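Local coordinates for protein haloacid dehalogenase-like hydrolase (Klebsiella pneumoniae subsp. pneumoniae, PDB 3PGV) that probably acts as a magnesium-dependent phosphatase of the Cof family in the haloacid dehalogenase superfamily, and holds a calcium ion in this crystal, at residues Asp105-Ala108 with Asp109-Ile113; Glu171-Glu174 with His175-Leu179; Ala185-Gly188 with Asp189-Asn192; Gln255-Lys258 with Asp259-Glu263. All blocks are in the same frame, centred on the assembly; numbering follows the deposited sequence.

Contact 1 (Asp105-Ala108 with Asp109-Ile113); sequences DIAA and DLFEI
One face of the F111 ring carries the carbonyl oxygen of A107. A107 O stands 3.0 Å above the ring plane, offset toward the rim on the CD1 side. CG of F111 is anti to its own carbonyl carbon (chi1 -68°), which lays the ring back along the preceding turn. At the far end of the ring, CZ lies 4.2 Å from CB of A107. The same oxygen also accepts a hydrogen bond from F111 N at 3.0 Å, so A107 O meets both the backbone and the ring of one residue.

The carboxylates of D109 and D105 share a water. It donates to OD2 of D109 at 3.1 Å and to OD2 of D105 at 3.2 Å. It joins two acids one turn apart and probably eases their mutual repulsion. Each acid also has an arginine: R190 pairs with D105 and R186 with D109.

Helical i to i+4 bonds run from D109 N to D105 O and from L110 N to I106 O, the latter at 2.8 Å. I106 and L110 lie side by side and point the same way, with CG2 of I106 3.8 Å from CD1 of L110. These are i to i+4 contacts along the short helix 104-110.

The helix packs against the six-stranded sheet and a neighbouring helix. A107 and F111 reach I163, and L110 reaches V166, both on strand 163-169. I106, D109 and L110 also touch W187 at the end of helix 173-187.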
ATOM      1  N   ASP A 105      16.248   8.851  13.448  1.00 32.21           N
ATOM      2  CA  ASP A 105      16.619  10.227  13.111  1.00 32.17           C
ATOM      3  C   ASP A 105      15.744  10.777  11.985  1.00 37.02           C
ATOM      4  O   ASP A 105      15.372  11.950  12.022  1.00 38.96           O
ATOM      5  CB  ASP A 105      18.113  10.316  12.732  1.00 33.22           C
ATOM      6  CG  ASP A 105      18.484   9.491  11.517  1.00 39.45           C
ATOM      7  OD1 ASP A 105      18.094   8.305  11.465  1.00 40.36           O
ATOM      8  OD2 ASP A 105      19.132  10.038  10.605  1.00 44.69           O
ATOM      9  N   ILE A 106      15.387   9.914  10.996  1.00 31.22           N
ATOM     10  CA  ILE A 106      14.558  10.319   9.862  1.00 29.34           C
ATOM     11  C   ILE A 106      13.107  10.537  10.314  1.00 34.06           C
ATOM     12  O   ILE A 106      12.504  11.564   9.987  1.00 35.20           O
ATOM     13  CB  ILE A 106      14.665   9.307   8.688  1.00 30.92           C
ATOM     14  CG1 ILE A 106      16.134   9.130   8.234  1.00 31.53           C
ATOM     15  CG2 ILE A 106      13.747   9.721   7.509  1.00 30.38           C
ATOM     16  CD1 ILE A 106      16.304   8.256   7.000  1.00 29.92           C
ATOM     17  N   ALA A 107      12.571   9.603  11.123  1.00 29.24           N
ATOM     18  CA  ALA A 107      11.227   9.736  11.677  1.00 28.29           C
ATOM     19  C   ALA A 107      11.101  11.050  12.504  1.00 33.04           C
ATOM     20  O   ALA A 107      10.180  11.827  12.279  1.00 32.81           O
ATOM     21  CB  ALA A 107      10.891   8.533  12.540  1.00 28.17           C
ATOM     22  N   ALA A 108      12.092  11.336  13.359  1.00 30.78           N
ATOM     23  CA  ALA A 108      12.096  12.554  14.179  1.00 31.47           C
ATOM     24  C   ALA A 108      12.011  13.812  13.327  1.00 35.30           C
ATOM     25  O   ALA A 108      11.237  14.722  13.655  1.00 33.82           O
ATOM     26  CB  ALA A 108      13.337  12.594  15.056  1.00 32.73           C
ATOM     27  N   ASP A 109      12.769  13.850  12.193  1.00 32.76           N
ATOM     28  CA  ASP A 109      12.753  14.988  11.269  1.00 33.44           C
ATOM     29  C   ASP A 109      11.446  15.071  10.500  1.00 36.24           C
ATOM     30  O   ASP A 109      10.906  16.158  10.341  1.00 37.77           O
ATOM     31  CB  ASP A 109      13.951  14.931  10.300  1.00 36.46           C
ATOM     32  CG  ASP A 109      15.304  15.169  10.972  1.00 51.14           C
ATOM     33  OD1 ASP A 109      15.330  15.811  12.050  1.00 54.05           O
ATOM     34  OD2 ASP A 109      16.334  14.752  10.397  1.00 56.24           O
ATOM     35  N   LEU A 110      10.926  13.920  10.031  1.00 30.67           N
ATOM     36  CA  LEU A 110       9.654  13.856   9.292  1.00 29.29           C
ATOM     37  C   LEU A 110       8.494  14.366  10.117  1.00 33.43           C
ATOM     38  O   LEU A 110       7.553  14.947   9.564  1.00 32.90           O
ATOM     39  CB  LEU A 110       9.367  12.418   8.827  1.00 27.87           C
ATOM     40  CG  LEU A 110      10.231  11.902   7.667  1.00 30.67           C
ATOM     41  CD1 LEU A 110      10.003  10.416   7.446  1.00 29.87           C
ATOM     42  CD2 LEU A 110       9.951  12.678   6.382  1.00 30.16           C
ATOM     43  N   PHE A 111       8.558  14.176  11.462  1.00 30.45           N
ATOM     44  CA  PHE A 111       7.500  14.633  12.382  1.00 29.37           C
ATOM     45  C   PHE A 111       7.309  16.151  12.333  1.00 34.79           C
ATOM     46  O   PHE A 111       6.223  16.640  12.643  1.00 36.93           O
ATOM     47  CB  PHE A 111       7.829  14.225  13.820  1.00 30.77           C
ATOM     48  CG  PHE A 111       7.783  12.750  14.134  1.00 29.78           C
ATOM     49  CD1 PHE A 111       7.256  11.841  13.222  1.00 28.70           C
ATOM     50  CD2 PHE A 111       8.183  12.276  15.379  1.00 32.15           C
ATOM     51  CE1 PHE A 111       7.216  10.475  13.516  1.00 28.15           C
ATOM     52  CE2 PHE A 111       8.134  10.911  15.675  1.00 33.30           C
ATOM     53  CZ  PHE A 111       7.645  10.019  14.740  1.00 28.97           C
ATOM     54  N   GLU A 112       8.377  16.899  11.972  1.00 29.77           N
ATOM     55  CA  GLU A 112       8.415  18.349  12.099  1.00 29.45           C
ATOM     56  C   GLU A 112       8.806  19.077  10.818  1.00 34.85           C
ATOM     57  O   GLU A 112       8.807  20.303  10.804  1.00 36.11           O
ATOM     58  CB  GLU A 112       9.384  18.739  13.247  1.00 31.51           C
ATOM     59  CG  GLU A 112       8.944  18.226  14.621  1.00 39.00           C
ATOM     60  CD  GLU A 112       7.548  18.686  15.023  1.00 59.06           C
ATOM     61  OE1 GLU A 112       7.255  19.894  14.871  1.00 52.69           O
ATOM     62  OE2 GLU A 112       6.749  17.838  15.481  1.00 43.70           O
ATOM     63  N   ILE A 113       9.163  18.335   9.745  1.00 31.17           N
ATOM     64  CA  ILE A 113       9.680  18.944   8.510  1.00 30.84           C
ATOM     65  C   ILE A 113       8.765  20.047   7.938  1.00 38.94           C
ATOM     66  O   ILE A 113       9.266  21.078   7.472  1.00 41.78           O
ATOM     67  CB  ILE A 113      10.111  17.875   7.448  1.00 32.36           C
ATOM     68  CG1 ILE A 113      10.974  18.516   6.329  1.00 34.70           C
ATOM     69  CG2 ILE A 113       8.900  17.105   6.880  1.00 30.48           C
ATOM     70  CD1 ILE A 113      11.684  17.499   5.346  1.00 48.85           C
TER
HETATM   71  O   HOH W   1      18.213  12.724   9.075  1.00 46.85           O

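Contact 2 (Glu171-Glu174 with His175-Leu179); sequences EDHE and HLLPL
D172 is the N-cap of helix 173-187, and its side chain accepts from the backbone N of H175 in the first turn. CB of D172 lies 3.9 Å from CB of H175. CG follows at 3.7 Å from the same carbon. It is anti to the backbone N (chi1 -176°), and this brings the carboxylate alongside the start of the helix. OD1 then accepts a weak capping bond from H175 N at 3.4 Å. D172 O takes a second weak bond from the same N-H, so that hydrogen is shared between two acceptors. OD2 turns to K119 in a salt bridge.

The D172 and H175 side chains cross at about a right angle, their flat groups 37° apart. H175 NE2 is hydrogen-bonded to D117, which ties down the ring's outer end.

H173 O receives L176 N at 3.0 Å and, weakly, L177 N. The donor of L176 stands well above the carbonyl plane. The H173 ring is held at ND1 by L198 O and meets the F195 ring on strand 191-195. L176 and L177 also pack on F195. NE2 of H173 faces both methyls of L177, 3.9 Å from each of CD1 and CD2.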
ATOM      1  N   GLU A 171      -4.574  19.111  -0.058  1.00 34.48           N
ATOM      2  CA  GLU A 171      -5.520  19.189  -1.178  1.00 35.14           C
ATOM      3  C   GLU A 171      -4.831  19.632  -2.478  1.00 41.38           C
ATOM      4  O   GLU A 171      -5.233  19.215  -3.565  1.00 42.15           O
ATOM      5  CB  GLU A 171      -6.685  20.141  -0.837  1.00 37.74           C
ATOM      6  CG  GLU A 171      -7.586  19.610   0.272  1.00 55.76           C
ATOM      7  CD  GLU A 171      -8.692  20.551   0.716  1.00 90.94           C
ATOM      8  OE1 GLU A 171      -8.375  21.684   1.149  1.00 98.53           O
ATOM      9  OE2 GLU A 171      -9.869  20.122   0.712  1.00 85.24           O
ATOM     10  N   ASP A 172      -3.783  20.470  -2.360  1.00 37.64           N
ATOM     11  CA  ASP A 172      -3.030  20.970  -3.511  1.00 36.08           C
ATOM     12  C   ASP A 172      -1.884  19.992  -3.849  1.00 38.00           C
ATOM     13  O   ASP A 172      -0.854  19.990  -3.172  1.00 37.28           O
ATOM     14  CB  ASP A 172      -2.489  22.389  -3.215  1.00 38.23           C
ATOM     15  CG  ASP A 172      -1.769  23.080  -4.374  1.00 50.43           C
ATOM     16  OD1 ASP A 172      -1.520  22.413  -5.404  1.00 52.13           O
ATOM     17  OD2 ASP A 172      -1.404  24.274  -4.223  1.00 54.17           O
ATOM     18  N   HIS A 173      -2.099  19.125  -4.870  1.00 33.01           N
ATOM     19  CA  HIS A 173      -1.117  18.139  -5.321  1.00 32.05           C
ATOM     20  C   HIS A 173       0.207  18.788  -5.709  1.00 35.71           C
ATOM     21  O   HIS A 173       1.268  18.283  -5.336  1.00 34.73           O
ATOM     22  CB  HIS A 173      -1.661  17.324  -6.508  1.00 32.36           C
ATOM     23  CG  HIS A 173      -0.616  16.477  -7.174  1.00 35.10           C
ATOM     24  ND1 HIS A 173      -0.040  15.400  -6.523  1.00 35.88           N
ATOM     25  CD2 HIS A 173      -0.056  16.599  -8.396  1.00 37.19           C
ATOM     26  CE1 HIS A 173       0.860  14.912  -7.364  1.00 35.40           C
ATOM     27  NE2 HIS A 173       0.880  15.589  -8.505  1.00 36.62           N
ATOM     28  N   GLU A 174       0.145  19.892  -6.484  1.00 32.02           N
ATOM     29  CA  GLU A 174       1.323  20.606  -6.953  1.00 32.51           C
ATOM     30  C   GLU A 174       2.193  21.095  -5.791  1.00 37.13           C
ATOM     31  O   GLU A 174       3.402  21.213  -5.949  1.00 38.86           O
ATOM     32  CB  GLU A 174       0.921  21.791  -7.863  1.00 35.30           C
ATOM     33  CG  GLU A 174       0.490  21.395  -9.276  1.00 44.85           C
ATOM     34  CD  GLU A 174      -0.805  20.599  -9.403  1.00 70.44           C
ATOM     35  OE1 GLU A 174      -1.728  20.796  -8.573  1.00 62.54           O
ATOM     36  OE2 GLU A 174      -0.920  19.836 -10.386  1.00 63.06           O
ATOM     37  N   HIS A 175       1.577  21.376  -4.626  1.00 32.26           N
ATOM     38  CA  HIS A 175       2.306  21.841  -3.447  1.00 32.44           C
ATOM     39  C   HIS A 175       3.152  20.706  -2.809  1.00 35.51           C
ATOM     40  O   HIS A 175       4.186  20.987  -2.199  1.00 35.95           O
ATOM     41  CB  HIS A 175       1.336  22.450  -2.423  1.00 33.76           C
ATOM     42  CG  HIS A 175       2.017  23.093  -1.260  1.00 38.03           C
ATOM     43  ND1 HIS A 175       2.669  24.310  -1.387  1.00 41.23           N
ATOM     44  CD2 HIS A 175       2.093  22.691   0.023  1.00 38.58           C
ATOM     45  CE1 HIS A 175       3.157  24.583  -0.189  1.00 40.35           C
ATOM     46  NE2 HIS A 175       2.820  23.653   0.697  1.00 39.55           N
ATOM     47  N   LEU A 176       2.730  19.426  -3.002  1.00 30.23           N
ATOM     48  CA  LEU A 176       3.444  18.256  -2.470  1.00 29.79           C
ATOM     49  C   LEU A 176       4.650  17.863  -3.316  1.00 36.41           C
ATOM     50  O   LEU A 176       5.598  17.270  -2.789  1.00 37.46           O
ATOM     51  CB  LEU A 176       2.489  17.048  -2.325  1.00 28.12           C
ATOM     52  CG  LEU A 176       1.435  17.146  -1.212  1.00 29.41           C
ATOM     53  CD1 LEU A 176       0.476  15.959  -1.261  1.00 27.46           C
ATOM     54  CD2 LEU A 176       2.090  17.245   0.155  1.00 25.48           C
ATOM     55  N   LEU A 177       4.618  18.170  -4.634  1.00 32.42           N
ATOM     56  CA  LEU A 177       5.713  17.817  -5.560  1.00 31.41           C
ATOM     57  C   LEU A 177       7.118  18.313  -5.111  1.00 37.61           C
ATOM     58  O   LEU A 177       8.057  17.509  -5.088  1.00 37.64           O
ATOM     59  CB  LEU A 177       5.391  18.267  -6.993  1.00 31.09           C
ATOM     60  CG  LEU A 177       4.266  17.486  -7.680  1.00 33.72           C
ATOM     61  CD1 LEU A 177       3.837  18.161  -8.965  1.00 34.53           C
ATOM     62  CD2 LEU A 177       4.673  16.036  -7.933  1.00 27.90           C
ATOM     63  N   PRO A 178       7.292  19.613  -4.709  1.00 34.80           N
ATOM     64  CA  PRO A 178       8.623  20.055  -4.250  1.00 34.81           C
ATOM     65  C   PRO A 178       9.042  19.388  -2.933  1.00 38.48           C
ATOM     66  O   PRO A 178      10.242  19.219  -2.693  1.00 39.94           O
ATOM     67  CB  PRO A 178       8.469  21.579  -4.104  1.00 37.01           C
ATOM     68  CG  PRO A 178       7.213  21.918  -4.831  1.00 42.19           C
ATOM     69  CD  PRO A 178       6.334  20.729  -4.706  1.00 36.80           C
ATOM     70  N   LEU A 179       8.051  18.984  -2.083  1.00 30.92           N
ATOM     71  CA  LEU A 179       8.346  18.285  -0.826  1.00 29.08           C
ATOM     72  C   LEU A 179       8.874  16.874  -1.121  1.00 34.68           C
ATOM     73  O   LEU A 179       9.801  16.400  -0.439  1.00 35.11           O
ATOM     74  CB  LEU A 179       7.094  18.230   0.095  1.00 26.96           C
ATOM     75  CG  LEU A 179       7.271  17.486   1.465  1.00 29.41           C
ATOM     76  CD1 LEU A 179       8.371  18.102   2.298  1.00 28.29           C
ATOM     77  CD2 LEU A 179       5.954  17.468   2.260  1.00 29.14           C
TER

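Contact 3 (Ala185-Gly188 with Asp189-Asn192); sequences ARWG and DRVN
After W187 the chain leaves the helix at G188, whose positive phi (57°) turns it into a short 3-10 segment at D189 and R190 and then into a strand. Two hydrogen bonds close this turn. R190 N bonds to W187 O at 3.1 Å, and V191 N bonds to G188 O at 3.3 Å. The second is nearly straight at the hydrogen (171°). Both donors stand above the planes of the carbonyls they reach.

W187 and V191 pack across the turn. CB of W187 lies 3.7 Å from CG2 of V191 and 3.9 Å from CG1. CG1 also comes within 4.1 Å of CE3 on the indole. CG of R186, one residue back, sits over the centre of one face of the indole.

This is the connection from helix 173-187 to the edge strand 191-195 of the six-stranded sheet. I106 of helix 104-110 touches R190 and V191, and V203 lies against V191.

R190 starts along the W187 carbonyl, with CB 3.4 Å from W187 O. Its chain then bends at chi3 (67°), and NH1 passes 4.2 Å from CD1 of the indole. NH2 forms a salt bridge with D103, besides its bridge to D105.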
ATOM      1  N   ALA A 185      16.170  14.128  -2.117  1.00 31.54           N
ATOM      2  CA  ALA A 185      17.529  14.689  -2.143  1.00 32.41           C
ATOM      3  C   ALA A 185      18.166  14.653  -0.743  1.00 36.59           C
ATOM      4  O   ALA A 185      19.369  14.442  -0.622  1.00 36.90           O
ATOM      5  CB  ALA A 185      17.499  16.121  -2.677  1.00 33.24           C
ATOM      6  N   ARG A 186      17.347  14.856   0.310  1.00 33.64           N
ATOM      7  CA  ARG A 186      17.824  14.889   1.693  1.00 34.05           C
ATOM      8  C   ARG A 186      18.299  13.516   2.209  1.00 38.56           C
ATOM      9  O   ARG A 186      19.339  13.441   2.864  1.00 39.16           O
ATOM     10  CB  ARG A 186      16.742  15.473   2.616  1.00 32.71           C
ATOM     11  CG  ARG A 186      17.148  15.539   4.074  1.00 43.13           C
ATOM     12  CD  ARG A 186      16.165  16.339   4.881  1.00 53.05           C
ATOM     13  NE  ARG A 186      16.520  16.314   6.293  1.00 71.54           N
ATOM     14  CZ  ARG A 186      16.041  17.159   7.192  1.00 84.93           C
ATOM     15  NH1 ARG A 186      15.206  18.123   6.827  1.00 68.60           N
ATOM     16  NH2 ARG A 186      16.411  17.066   8.460  1.00 73.60           N
ATOM     17  N   TRP A 187      17.568  12.432   1.876  1.00 34.89           N
ATOM     18  CA  TRP A 187      17.845  11.117   2.455  1.00 34.88           C
ATOM     19  C   TRP A 187      18.277  10.007   1.497  1.00 39.67           C
ATOM     20  O   TRP A 187      18.840   8.997   1.955  1.00 40.56           O
ATOM     21  CB  TRP A 187      16.683  10.664   3.333  1.00 32.68           C
ATOM     22  CG  TRP A 187      16.538  11.486   4.576  1.00 34.59           C
ATOM     23  CD1 TRP A 187      17.429  11.578   5.610  1.00 38.39           C
ATOM     24  CD2 TRP A 187      15.402  12.273   4.955  1.00 34.18           C
ATOM     25  NE1 TRP A 187      16.926  12.394   6.598  1.00 38.55           N
ATOM     26  CE2 TRP A 187      15.667  12.803   6.240  1.00 38.76           C
ATOM     27  CE3 TRP A 187      14.165  12.558   4.344  1.00 34.95           C
ATOM     28  CZ2 TRP A 187      14.761  13.631   6.909  1.00 38.25           C
ATOM     29  CZ3 TRP A 187      13.263  13.377   5.010  1.00 36.72           C
ATOM     30  CH2 TRP A 187      13.574  13.927   6.266  1.00 38.02           C
ATOM     31  N   GLY A 188      17.978  10.157   0.207  1.00 33.60           N
ATOM     32  CA  GLY A 188      18.354   9.163  -0.800  1.00 33.31           C
ATOM     33  C   GLY A 188      17.830   7.767  -0.517  1.00 38.61           C
ATOM     34  O   GLY A 188      16.634   7.587  -0.244  1.00 38.62           O
ATOM     35  N   ASP A 189      18.745   6.770  -0.536  1.00 36.27           N
ATOM     36  CA  ASP A 189      18.464   5.340  -0.270  1.00 36.33           C
ATOM     37  C   ASP A 189      17.770   5.087   1.074  1.00 38.00           C
ATOM     38  O   ASP A 189      17.190   4.017   1.260  1.00 36.91           O
ATOM     39  CB  ASP A 189      19.783   4.530  -0.298  1.00 39.97           C
ATOM     40  CG  ASP A 189      20.344   4.304  -1.677  1.00 61.48           C
ATOM     41  OD1 ASP A 189      19.702   4.743  -2.662  1.00 64.22           O
ATOM     42  OD2 ASP A 189      21.414   3.655  -1.782  1.00 70.54           O
ATOM     43  N   ARG A 190      17.955   5.997   2.054  1.00 33.26           N
ATOM     44  CA  ARG A 190      17.441   5.810   3.416  1.00 31.94           C
ATOM     45  C   ARG A 190      15.904   5.908   3.518  1.00 35.74           C
ATOM     46  O   ARG A 190      15.330   5.514   4.542  1.00 35.83           O
ATOM     47  CB  ARG A 190      18.105   6.786   4.386  1.00 29.06           C
ATOM     48  CG  ARG A 190      19.604   6.627   4.485  1.00 28.32           C
ATOM     49  CD  ARG A 190      20.162   7.459   5.618  1.00 37.05           C
ATOM     50  NE  ARG A 190      19.709   6.963   6.919  1.00 35.56           N
ATOM     51  CZ  ARG A 190      19.596   7.718   8.003  1.00 39.46           C
ATOM     52  NH1 ARG A 190      19.857   9.015   7.944  1.00 27.65           N
ATOM     53  NH2 ARG A 190      19.164   7.198   9.135  1.00 32.51           N
ATOM     54  N   VAL A 191      15.244   6.433   2.475  1.00 31.67           N
ATOM     55  CA  VAL A 191      13.778   6.558   2.458  1.00 30.56           C
ATOM     56  C   VAL A 191      13.199   6.029   1.156  1.00 35.60           C
ATOM     57  O   VAL A 191      13.878   6.019   0.124  1.00 37.47           O
ATOM     58  CB  VAL A 191      13.282   8.036   2.720  1.00 33.22           C
ATOM     59  CG1 VAL A 191      13.604   8.494   4.135  1.00 33.13           C
ATOM     60  CG2 VAL A 191      13.849   9.016   1.675  1.00 33.56           C
ATOM     61  N   ASN A 192      11.934   5.630   1.195  1.00 29.78           N
ATOM     62  CA  ASN A 192      11.149   5.391   0.018  1.00 28.95           C
ATOM     63  C   ASN A 192       9.998   6.395   0.039  1.00 32.37           C
ATOM     64  O   ASN A 192       9.109   6.308   0.907  1.00 30.08           O
ATOM     65  CB  ASN A 192      10.609   3.963  -0.033  1.00 29.20           C
ATOM     66  CG  ASN A 192       9.599   3.756  -1.172  1.00 57.59           C
ATOM     67  OD1 ASN A 192       9.609   4.468  -2.196  1.00 65.06           O
ATOM     68  ND2 ASN A 192       8.693   2.812  -1.001  1.00 40.23           N
TER

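Contact 4 (Gln255-Lys258 with Asp259-Glu263); sequences QRLK and DLHPE. With EDO (1,2-ethanediol), chain J.
Helix 255-260 belongs to the beta-alpha-beta unit of strands 246-249 and 265-266, close to the calcium site of the eight-stranded sheet. Q255 and D259 are linked twice. D259 N bonds to Q255 O at 2.8 Å. The side chains add a second bond, from Q255 NE2 to D259 OD1 at 2.9 Å (169° at the hydrogen). The Q255 chain bends at chi2 (66°) to bring its amide over D259. OD1 lies in the amide plane, while NE2 comes from above the carboxylate plane.

H261 is the first residue to leave the helical conformation. CD1 of L257 lies 4.2 Å from CD2 of H261, at the edge of the imidazole. ND1 of H261 donates to OE2 of E263 at 2.9 Å, using the syn lone pair of OE2, which probably helps to set the ring's rotation.

R256 NH1 donates a hydrogen bond to O1 of a 1,2-ethanediol, probably from the crystallisation liquor, at 3.1 Å, and NH2 pairs with E180 of helix 173-187.

L257 packs on I249 and on A238 and L241 of helix 238-243, with its side chain about 5 Å from that of the calcium ligand D233. H261 also packs on A238 and S242.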
ATOM      1  N   GLN A 255      -1.686   8.619 -14.096  1.00 30.60           N
ATOM      2  CA  GLN A 255      -0.942   8.733 -15.348  1.00 30.91           C
ATOM      3  C   GLN A 255       0.573   8.655 -15.118  1.00 37.63           C
ATOM      4  O   GLN A 255       1.294   8.102 -15.954  1.00 39.48           O
ATOM      5  CB  GLN A 255      -1.317  10.047 -16.077  1.00 32.63           C
ATOM      6  CG  GLN A 255      -0.724  10.178 -17.489  1.00 33.99           C
ATOM      7  CD  GLN A 255      -1.288   9.154 -18.432  1.00 47.87           C
ATOM      8  OE1 GLN A 255      -2.511   8.999 -18.572  1.00 49.58           O
ATOM      9  NE2 GLN A 255      -0.414   8.461 -19.131  1.00 39.94           N
ATOM     10  N   ARG A 256       1.054   9.176 -13.974  1.00 32.96           N
ATOM     11  CA  ARG A 256       2.475   9.148 -13.643  1.00 32.13           C
ATOM     12  C   ARG A 256       2.993   7.702 -13.551  1.00 37.85           C
ATOM     13  O   ARG A 256       4.132   7.435 -13.936  1.00 40.23           O
ATOM     14  CB  ARG A 256       2.750   9.921 -12.339  1.00 28.39           C
ATOM     15  CG  ARG A 256       4.238   9.985 -11.973  1.00 35.97           C
ATOM     16  CD  ARG A 256       4.503  10.895 -10.792  1.00 42.09           C
ATOM     17  NE  ARG A 256       5.795  10.614 -10.171  1.00 45.64           N
ATOM     18  CZ  ARG A 256       6.240  11.221  -9.078  1.00 52.05           C
ATOM     19  NH1 ARG A 256       5.521  12.172  -8.502  1.00 39.70           N
ATOM     20  NH2 ARG A 256       7.405  10.876  -8.549  1.00 37.67           N
ATOM     21  N   LEU A 257       2.146   6.769 -13.074  1.00 32.18           N
ATOM     22  CA  LEU A 257       2.492   5.350 -13.006  1.00 31.89           C
ATOM     23  C   LEU A 257       2.572   4.764 -14.413  1.00 36.28           C
ATOM     24  O   LEU A 257       3.514   4.026 -14.720  1.00 35.44           O
ATOM     25  CB  LEU A 257       1.448   4.562 -12.138  1.00 30.58           C
ATOM     26  CG  LEU A 257       1.619   3.007 -12.102  1.00 33.83           C
ATOM     27  CD1 LEU A 257       3.011   2.599 -11.527  1.00 32.45           C
ATOM     28  CD2 LEU A 257       0.506   2.361 -11.329  1.00 31.58           C
ATOM     29  N   LYS A 258       1.594   5.109 -15.273  1.00 33.43           N
ATOM     30  CA  LYS A 258       1.577   4.654 -16.673  1.00 35.21           C
ATOM     31  C   LYS A 258       2.809   5.179 -17.427  1.00 42.75           C
ATOM     32  O   LYS A 258       3.436   4.427 -18.176  1.00 44.82           O
ATOM     33  CB  LYS A 258       0.283   5.100 -17.378  1.00 34.96           C
ATOM     34  CG  LYS A 258      -0.969   4.409 -16.841  1.00 38.55           C
ATOM     35  CD  LYS A 258      -2.229   5.013 -17.422  1.00 37.95           C
ATOM     36  CE  LYS A 258      -3.479   4.357 -16.889  1.00 37.31           C
ATOM     37  NZ  LYS A 258      -4.706   4.965 -17.485  1.00 46.84           N
ATOM     38  N   ASP A 259       3.180   6.459 -17.185  1.00 38.74           N
ATOM     39  CA  ASP A 259       4.323   7.106 -17.826  1.00 39.37           C
ATOM     40  C   ASP A 259       5.659   6.508 -17.357  1.00 45.28           C
ATOM     41  O   ASP A 259       6.585   6.375 -18.162  1.00 45.65           O
ATOM     42  CB  ASP A 259       4.305   8.620 -17.562  1.00 40.26           C
ATOM     43  CG  ASP A 259       3.146   9.365 -18.209  1.00 46.73           C
ATOM     44  OD1 ASP A 259       2.459   8.766 -19.075  1.00 47.46           O
ATOM     45  OD2 ASP A 259       2.950  10.563 -17.879  1.00 46.64           O
ATOM     46  N   LEU A 260       5.772   6.185 -16.051  1.00 41.17           N
ATOM     47  CA  LEU A 260       6.993   5.603 -15.488  1.00 40.19           C
ATOM     48  C   LEU A 260       7.220   4.183 -16.011  1.00 46.35           C
ATOM     49  O   LEU A 260       8.365   3.786 -16.240  1.00 47.90           O
ATOM     50  CB  LEU A 260       6.931   5.601 -13.955  1.00 38.28           C
ATOM     51  CG  LEU A 260       8.222   5.158 -13.230  1.00 43.62           C
ATOM     52  CD1 LEU A 260       9.341   6.187 -13.411  1.00 44.45           C
ATOM     53  CD2 LEU A 260       7.964   4.894 -11.748  1.00 43.12           C
ATOM     54  N   HIS A 261       6.137   3.424 -16.220  1.00 42.07           N
ATOM     55  CA  HIS A 261       6.242   2.050 -16.686  1.00 42.09           C
ATOM     56  C   HIS A 261       5.387   1.794 -17.926  1.00 45.54           C
ATOM     57  O   HIS A 261       4.398   1.056 -17.857  1.00 44.86           O
ATOM     58  CB  HIS A 261       5.894   1.073 -15.555  1.00 41.81           C
ATOM     59  CG  HIS A 261       6.852   1.132 -14.406  1.00 44.18           C
ATOM     60  ND1 HIS A 261       8.106   0.556 -14.484  1.00 46.42           N
ATOM     61  CD2 HIS A 261       6.711   1.703 -13.188  1.00 44.31           C
ATOM     62  CE1 HIS A 261       8.687   0.797 -13.320  1.00 44.91           C
ATOM     63  NE2 HIS A 261       7.884   1.471 -12.503  1.00 44.06           N
ATOM     64  N   PRO A 262       5.793   2.337 -19.104  1.00 42.73           N
ATOM     65  CA  PRO A 262       4.993   2.121 -20.323  1.00 43.23           C
ATOM     66  C   PRO A 262       5.067   0.676 -20.847  1.00 48.62           C
ATOM     67  O   PRO A 262       4.225   0.266 -21.655  1.00 49.92           O
ATOM     68  CB  PRO A 262       5.601   3.111 -21.320  1.00 45.82           C
ATOM     69  CG  PRO A 262       6.991   3.295 -20.866  1.00 50.18           C
ATOM     70  CD  PRO A 262       6.966   3.202 -19.372  1.00 44.56           C
ATOM     71  N   GLU A 263       6.054  -0.097 -20.370  1.00 43.93           N
ATOM     72  CA  GLU A 263       6.235  -1.499 -20.773  1.00 45.15           C
ATOM     73  C   GLU A 263       5.185  -2.438 -20.140  1.00 49.25           C
ATOM     74  O   GLU A 263       5.075  -3.598 -20.542  1.00 51.02           O
ATOM     75  CB  GLU A 263       7.665  -1.988 -20.442  1.00 46.47           C
ATOM     76  CG  GLU A 263       7.932  -2.215 -18.953  1.00 52.57           C
ATOM     77  CD  GLU A 263       8.134  -0.974 -18.099  1.00 63.01           C
ATOM     78  OE1 GLU A 263       8.265   0.134 -18.669  1.00 53.78           O
ATOM     79  OE2 GLU A 263       8.239  -1.125 -16.858  1.00 51.10           O
TER
HETATM   80  C1  EDO J 278       1.823  11.729  -8.383  1.00 50.30           C
HETATM   81  O1  EDO J 278       2.511  12.692  -9.192  1.00 52.92           O
HETATM   82  C2  EDO J 278       1.032  10.790  -9.276  1.00 48.03           C
HETATM   83  O2  EDO J 278       0.364   9.827  -8.466  1.00 53.75           O

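How the contacts relate
The contacts come in series along the chain, 1 to 4. Contacts 1, 2 and 3 lie in the cap domain with the six-stranded sheet, consistent with the C2 cap of Cof-type members. Contacts 2 and 3 lie at the two ends of helix 173-187, with centres about 18 Å apart. Contact 1 is on helix 104-110 and meets contact 3 directly, centres about 13 Å apart, through two salt bridges and the packing of I106 on V191. Contact 4 is on helix 255-260, which flanks the eight-stranded sheet of the Rossmann-like core with the metal site, about 30 Å from contact 1 between centres. It touches contact 2 at L177 and R256, a small bridge between core and cap.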